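Local structure of PrgA (Enterococcus faecalis, 6Z9K) at residues Lys11-Asn17 with Met45-Thr51; Gln95-Gln101 with Gln227-Val233. The protein provides surface exclusion that protects the enterococcal cell against unwanted conjugation, reaching far outside the cell, and carries the metal-binding CAP domain described here. One frame throughout, in Å; residues are numbered along the deposited sequence. Where two conformers were deposited one is given.

Contact 1. Residues Lys11-Asn17 with Met45-Thr51; sequences KGHKGIN and MNKNFPT
Asn17 and Asn46 carry the polar half of this contact, in which the N-terminal loop of the CAP domain lies across the turn that follows helix 32-45. The carboxamide of Asn46 behaves like a second peptide edge. Its OD1 takes the backbone N of Asn17 on a lone pair at 2.8 Å, nearly straight at 171°, while its ND2 gives a hydrogen to Asn17 O, 2.9 Å away and in the plane of the amide. Asn46 CG stands anti to its own carbonyl carbon (chi1 -71°), which places the carboxamide beside Asn17. The side chain of Asn17 adds a third bond, ND2 donating to Met45 O at 3.0 Å along a more bent path. The side-chain amides of Asn17 and Asn46 are themselves nearly parallel, their planes 17° apart. Asn17 OD1 is held elsewhere, by Lys239.

A second polar group forms at Lys14. Its chain runs extended and bends only at the last torsion, so that NZ reaches Pro50 O at 3.1 Å and, within its own loop, Gly12 O at 2.8 Å. The same ammonium makes a salt bridge with Asp55.

The aliphatic part of Lys14 also packs on Phe49. Lys14 CE lies 3.5 Å from Phe49 CZ, at an oblique approach to the ring, and the Phe49 ring itself packs edge-to-face with Tyr161.

The Pro50 ring makes van der Waals contact with the carbonyl oxygens of Lys11 and His13, its CB 3.2 Å from His13 O.

Arg168 of helix 160-176 ties the two segments together by binding carbonyls of Lys14, Gly15 and Asn46. With both hydrogen-bonding groups of its backbone taken by one carboxamide, Asn17 is fixed in direction as well as position, and the loop is held without regular secondary structure.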
loop_
_atom_site.group_PDB
_atom_site.type_symbol
_atom_site.label_atom_id
_atom_site.label_comp_id
_atom_site.label_asym_id
_atom_site.label_seq_id
_atom_site.Cartn_x
_atom_site.Cartn_y
_atom_site.Cartn_z
ATOM N N LYS A 11 18.279 8.646 -9.138
ATOM C CA LYS A 11 17.249 9.673 -9.505
ATOM C C LYS A 11 15.856 9.022 -9.568
ATOM O O LYS A 11 14.862 9.728 -9.226
ATOM C CB LYS A 11 17.572 10.394 -10.819
ATOM C CG LYS A 11 17.341 9.600 -12.099
ATOM C CD LYS A 11 17.828 10.328 -13.345
ATOM C CE LYS A 11 19.335 10.517 -13.385
ATOM N NZ LYS A 11 19.801 10.886 -14.745
ATOM N N GLY A 12 15.801 7.742 -9.952
ATOM C CA GLY A 12 14.555 6.966 -10.117
ATOM C C GLY A 12 14.155 6.215 -8.854
ATOM O O GLY A 12 13.068 5.617 -8.837
ATOM N N HIS A 13 14.978 6.241 -7.806
ATOM C CA HIS A 13 14.740 5.442 -6.577
ATOM C C HIS A 13 13.489 6.001 -5.927
ATOM O O HIS A 13 13.458 7.205 -5.633
ATOM C CB HIS A 13 15.924 5.472 -5.600
ATOM C CG HIS A 13 15.842 4.467 -4.498
ATOM N ND1 HIS A 13 14.894 4.545 -3.515
ATOM C CD2 HIS A 13 16.590 3.373 -4.196
ATOM C CE1 HIS A 13 15.062 3.534 -2.657
ATOM N NE2 HIS A 13 16.106 2.815 -3.054
ATOM N N LYS A 14 12.503 5.144 -5.667
ATOM C CA LYS A 14 11.148 5.604 -5.248
ATOM C C LYS A 14 10.965 5.527 -3.734
ATOM O O LYS A 14 9.874 5.773 -3.275
ATOM C CB LYS A 14 10.107 4.791 -6.014
ATOM C CG LYS A 14 9.952 5.279 -7.447
ATOM C CD LYS A 14 9.334 4.304 -8.344
ATOM C CE LYS A 14 9.434 4.656 -9.820
ATOM N NZ LYS A 14 10.833 4.824 -10.276
ATOM N N GLY A 15 12.035 5.288 -2.985
ATOM C CA GLY A 15 11.966 5.227 -1.519
ATOM C C GLY A 15 11.343 6.491 -0.955
ATOM O O GLY A 15 11.591 7.613 -1.467
ATOM N N ILE A 16 10.554 6.321 0.083
ATOM C CA ILE A 16 9.908 7.452 0.771
ATOM C C ILE A 16 10.934 8.136 1.655
ATOM O O ILE A 16 11.633 7.458 2.455
ATOM C CB ILE A 16 8.650 6.980 1.518
ATOM C CG1 ILE A 16 7.652 6.421 0.497
ATOM C CG2 ILE A 16 8.042 8.126 2.308
ATOM C CD1 ILE A 16 6.622 5.576 1.131
ATOM N N ASN A 17 10.996 9.435 1.560
ATOM C CA ASN A 17 12.009 10.197 2.343
ATOM C C ASN A 17 11.443 10.522 3.722
ATOM O O ASN A 17 10.388 11.181 3.796
ATOM C CB ASN A 17 12.375 11.469 1.603
ATOM C CG ASN A 17 12.950 11.173 0.237
ATOM O OD1 ASN A 17 13.917 10.411 0.152
ATOM N ND2 ASN A 17 12.335 11.713 -0.811
ATOM N N MET A 45 9.231 16.999 0.731
ATOM C CA MET A 45 10.410 16.171 0.398
ATOM C C MET A 45 9.966 14.937 -0.406
ATOM O O MET A 45 10.834 14.257 -0.958
ATOM C CB MET A 45 11.149 15.753 1.676
ATOM C CG MET A 45 11.841 16.930 2.353
ATOM S SD MET A 45 13.152 17.620 1.282
ATOM C CE MET A 45 12.496 19.240 0.910
ATOM N N ASN A 46 8.656 14.680 -0.493
ATOM C CA ASN A 46 8.116 13.525 -1.251
ATOM C C ASN A 46 7.126 13.955 -2.334
ATOM O O ASN A 46 6.342 13.091 -2.795
ATOM C CB ASN A 46 7.460 12.551 -0.281
ATOM C CG ASN A 46 8.485 11.836 0.560
ATOM O OD1 ASN A 46 9.235 11.007 0.047
ATOM N ND2 ASN A 46 8.545 12.189 1.845
ATOM N N LYS A 47 7.150 15.195 -2.786
ATOM C CA LYS A 47 6.112 15.667 -3.742
ATOM C C LYS A 47 6.387 15.157 -5.159
ATOM O O LYS A 47 5.397 15.050 -5.906
ATOM C CB LYS A 47 5.980 17.189 -3.675
ATOM C CG LYS A 47 7.116 17.969 -4.288
ATOM C CD LYS A 47 6.933 19.467 -4.258
ATOM C CE LYS A 47 7.860 20.186 -5.223
ATOM N NZ LYS A 47 7.837 21.642 -4.932
ATOM N N ASN A 48 7.643 14.899 -5.515
ATOM C CA ASN A 48 8.077 14.555 -6.891
ATOM C C ASN A 48 8.140 13.041 -6.973
ATOM O O ASN A 48 8.775 12.452 -6.140
ATOM C CB ASN A 48 9.409 15.191 -7.270
ATOM C CG ASN A 48 9.309 16.705 -7.242
ATOM O OD1 ASN A 48 9.873 17.364 -6.371
ATOM N ND2 ASN A 48 8.474 17.252 -8.108
ATOM N N PHE A 49 7.422 12.433 -7.900
ATOM C CA PHE A 49 7.570 10.988 -8.208
ATOM C C PHE A 49 8.903 10.747 -8.899
ATOM O O PHE A 49 9.123 11.214 -10.033
ATOM C CB PHE A 49 6.425 10.510 -9.082
ATOM C CG PHE A 49 6.419 9.021 -9.281
ATOM C CD1 PHE A 49 6.338 8.160 -8.207
ATOM C CD2 PHE A 49 6.443 8.487 -10.552
ATOM C CE1 PHE A 49 6.329 6.785 -8.388
ATOM C CE2 PHE A 49 6.415 7.116 -10.731
ATOM C CZ PHE A 49 6.372 6.275 -9.650
ATOM N N PRO A 50 9.834 10.012 -8.260
ATOM C CA PRO A 50 11.147 9.774 -8.839
ATOM C C PRO A 50 11.010 8.910 -10.095
ATOM O O PRO A 50 10.394 7.863 -10.012
ATOM C CB PRO A 50 11.916 9.065 -7.733
ATOM C CG PRO A 50 11.154 9.400 -6.516
ATOM C CD PRO A 50 9.708 9.404 -6.937
ATOM N N THR A 51 11.585 9.369 -11.197
ATOM C CA THR A 51 11.394 8.759 -12.546
ATOM C C THR A 51 12.748 8.402 -13.187
ATOM O O THR A 51 13.670 9.242 -13.154
ATOM C CB THR A 51 10.539 9.705 -13.401
ATOM O OG1 THR A 51 11.219 10.959 -13.498
ATOM C CG2 THR A 51 9.151 9.911 -12.833
#

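Contact 2. Residues Gln95-Gln101 with Gln227-Val233; sequences QLSVSDQ and QYQNGEV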
loop_
_atom_site.group_PDB
_atom_site.type_symbol
_atom_site.label_atom_id
_atom_site.label_comp_id
_atom_site.label_asym_id
_atom_site.label_seq_id
_atom_site.Cartn_x
_atom_site.Cartn_y
_atom_site.Cartn_z
ATOM N N GLN A 95 8.996 -7.052 8.852
ATOM C CA GLN A 95 9.038 -6.916 7.381
ATOM C C GLN A 95 7.901 -7.737 6.783
ATOM O O GLN A 95 7.582 -8.786 7.326
ATOM C CB GLN A 95 10.370 -7.429 6.858
ATOM C CG GLN A 95 11.544 -6.599 7.318
ATOM C CD GLN A 95 11.387 -5.200 6.814
ATOM O OE1 GLN A 95 10.844 -4.351 7.526
ATOM N NE2 GLN A 95 11.811 -4.978 5.579
ATOM N N LEU A 96 7.304 -7.265 5.713
ATOM C CA LEU A 96 6.111 -7.906 5.114
ATOM C C LEU A 96 6.526 -8.772 3.942
ATOM O O LEU A 96 7.394 -8.400 3.180
ATOM C CB LEU A 96 5.108 -6.835 4.685
ATOM C CG LEU A 96 4.817 -5.764 5.738
ATOM C CD1 LEU A 96 4.043 -4.608 5.176
ATOM C CD2 LEU A 96 4.071 -6.314 6.929
ATOM N N SER A 97 5.840 -9.899 3.807
ATOM C CA SER A 97 5.943 -10.827 2.674
ATOM C C SER A 97 4.859 -10.484 1.669
ATOM O O SER A 97 3.876 -9.834 2.071
ATOM C CB SER A 97 5.826 -12.250 3.127
ATOM O OG SER A 97 4.548 -12.537 3.671
ATOM N N VAL A 98 5.065 -10.937 0.433
ATOM C CA VAL A 98 4.026 -11.105 -0.594
ATOM C C VAL A 98 3.914 -12.597 -0.863
ATOM O O VAL A 98 4.925 -13.263 -1.044
ATOM C CB VAL A 98 4.388 -10.312 -1.843
ATOM C CG1 VAL A 98 3.382 -10.588 -2.940
ATOM C CG2 VAL A 98 4.430 -8.838 -1.511
ATOM N N SER A 99 2.695 -13.112 -0.870
ATOM C CA SER A 99 2.443 -14.543 -1.146
ATOM C C SER A 99 1.267 -14.709 -2.082
ATOM O O SER A 99 0.489 -13.775 -2.223
ATOM C CB SER A 99 2.197 -15.255 0.154
ATOM O OG SER A 99 1.097 -14.690 0.797
ATOM N N ASP A 100 1.096 -15.886 -2.663
ATOM C CA ASP A 100 -0.160 -16.202 -3.393
ATOM C C ASP A 100 -1.338 -15.956 -2.446
ATOM O O ASP A 100 -2.347 -15.436 -2.890
ATOM C CB ASP A 100 -0.095 -17.625 -3.921
ATOM C CG ASP A 100 1.171 -17.794 -4.739
ATOM O OD1 ASP A 100 1.347 -16.982 -5.669
ATOM O OD2 ASP A 100 2.032 -18.612 -4.336
ATOM N N GLN A 101 -1.175 -16.270 -1.180
ATOM C CA GLN A 101 -2.223 -16.126 -0.142
ATOM C C GLN A 101 -2.600 -14.646 0.005
ATOM O O GLN A 101 -3.772 -14.311 -0.047
ATOM C CB GLN A 101 -1.721 -16.654 1.192
ATOM C CG GLN A 101 -2.670 -16.444 2.342
ATOM C CD GLN A 101 -2.218 -17.249 3.537
ATOM O OE1 GLN A 101 -1.169 -17.016 4.114
ATOM N NE2 GLN A 101 -3.086 -18.163 3.957
ATOM N N GLN A 227 -4.196 -22.582 6.565
ATOM C CA GLN A 227 -2.803 -22.697 6.055
ATOM C C GLN A 227 -2.273 -21.275 5.748
ATOM O O GLN A 227 -3.007 -20.525 5.149
ATOM C CB GLN A 227 -2.829 -23.756 4.944
ATOM C CG GLN A 227 -3.332 -25.125 5.471
ATOM C CD GLN A 227 -3.231 -26.281 4.503
ATOM O OE1 GLN A 227 -2.827 -27.389 4.858
ATOM N NE2 GLN A 227 -3.577 -26.032 3.249
ATOM N N TYR A 228 -1.162 -20.921 6.379
ATOM C CA TYR A 228 -0.348 -19.708 6.186
ATOM C C TYR A 228 0.770 -20.019 5.203
ATOM O O TYR A 228 1.413 -21.099 5.206
ATOM C CB TYR A 228 0.229 -19.180 7.496
ATOM C CG TYR A 228 1.006 -17.891 7.398
ATOM C CD1 TYR A 228 0.356 -16.664 7.321
ATOM C CD2 TYR A 228 2.398 -17.854 7.264
ATOM C CE1 TYR A 228 1.041 -15.466 7.211
ATOM C CE2 TYR A 228 3.096 -16.656 7.156
ATOM C CZ TYR A 228 2.419 -15.447 7.063
ATOM O OH TYR A 228 3.083 -14.251 6.976
ATOM N N GLN A 229 0.987 -19.054 4.325
ATOM C CA GLN A 229 2.026 -19.145 3.287
ATOM C C GLN A 229 3.091 -18.117 3.636
ATOM O O GLN A 229 2.741 -16.929 3.792
ATOM C CB GLN A 229 1.403 -18.916 1.930
ATOM C CG GLN A 229 2.379 -19.274 0.855
ATOM C CD GLN A 229 1.820 -19.020 -0.504
ATOM O OE1 GLN A 229 0.810 -18.332 -0.657
ATOM N NE2 GLN A 229 2.465 -19.634 -1.479
ATOM N N ASN A 230 4.330 -18.573 3.868
ATOM C CA ASN A 230 5.413 -17.614 4.206
ATOM C C ASN A 230 5.633 -16.590 3.069
ATOM O O ASN A 230 5.914 -15.433 3.405
ATOM C CB ASN A 230 6.743 -18.314 4.478
ATOM C CG ASN A 230 6.745 -19.083 5.774
ATOM O OD1 ASN A 230 5.822 -18.937 6.589
ATOM N ND2 ASN A 230 7.687 -20.010 5.898
ATOM N N GLY A 231 5.552 -17.012 1.804
ATOM C CA GLY A 231 5.845 -16.155 0.648
ATOM C C GLY A 231 7.266 -15.596 0.714
ATOM O O GLY A 231 8.190 -16.224 1.318
ATOM N N GLU A 232 7.472 -14.440 0.118
ATOM C CA GLU A 232 8.835 -13.872 0.043
ATOM C C GLU A 232 8.787 -12.461 0.634
ATOM O O GLU A 232 7.949 -11.660 0.183
ATOM C CB GLU A 232 9.297 -13.823 -1.407
ATOM C CG GLU A 232 10.703 -13.255 -1.554
ATOM C CD GLU A 232 11.777 -14.218 -2.039
ATOM O OE1 GLU A 232 11.416 -15.369 -2.366
ATOM O OE2 GLU A 232 12.985 -13.818 -2.097
ATOM N N VAL A 233 9.717 -12.139 1.526
ATOM C CA VAL A 233 9.873 -10.749 2.013
ATOM C C VAL A 233 10.343 -9.852 0.859
ATOM O O VAL A 233 11.390 -10.182 0.218
ATOM C CB VAL A 233 10.814 -10.691 3.228
ATOM C CG1 VAL A 233 11.024 -9.266 3.666
ATOM C CG2 VAL A 233 10.283 -11.515 4.379
HETATM O O HOH W 1 2.472 -14.281 3.347
#
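Residues 97-98 and 232-233 pair as a short antiparallel two-stranded sheet in the CAP domain, joining the start of helix 100-112 to the chain near the C-terminus. Val98 and Glu232 form the hydrogen-bonded pair, with Val98 N to Glu232 O and Glu232 N to Val98 O both at 3.0 Å. Ser97 faces Val233 as the non-hydrogen-bonded pair, their CA atoms 4.0 Å apart. Gly231, with a positive phi of 58°, brings its CA close to Ser99 CB and into a CA-H...O contact with Val98 O.

Beyond the strands the contact passes to two glutamines that read each other's backbone. Gln229 extends toward the first turn of helix 100-112, its CG anti to the backbone N (chi1 -169°), and OE1 accepts from Gln101 N at 2.9 Å, the donor lying almost in line with the C=O bond. Its NE2 turns to the carboxylate of Asp100, meeting OD2 at 3.1 Å on the anti side, tilted out of the carboxylate plane; the other oxygen, OD1, forms a salt bridge with Lys74. Gln101 returns the grip: its OE1 receives Gln229 N from above the carbonyl plane at 3.0 Å, and its NE2 donates to Gln227 O in a bond so short and bent that its detail is doubtful. The two side chains thus bridge the helix start and the incoming chain in both directions.

At the other end, Gln95 CB rests 3.7 Å from Val233 CG1. Tyr228 sends its hydroxyl to Thr195, whose carbonyl also binds Ser97 OG in one of the two conformers of Ser97. Ser99, at the N-cap, hydrogen-bonds through OG to Ser102 N, and one water between the segments links Ser99 OG with Ser97 OG, in that same conformer, and with Gln229 O, donating to this carbonyl oxygen at 2.7 Å.

Contacts 1 and 2 follow one another in series along the chain and do not touch: their centres lie 27 Å apart and their nearest atoms about 11 Å. Those centres are about 16 and 15 Å from the centre of the chain, and both contacts are partly buried. Each packs side chains against helix 70-90, a shared neighbour that follows contact 1 and precedes contact 2 in sequence. Neither forms the magnesium site. The side chain of Ile16 in contact 1 is about 12 Å from that of His185, a magnesium ligand together with Leu146, and contact 2 lies away from that site.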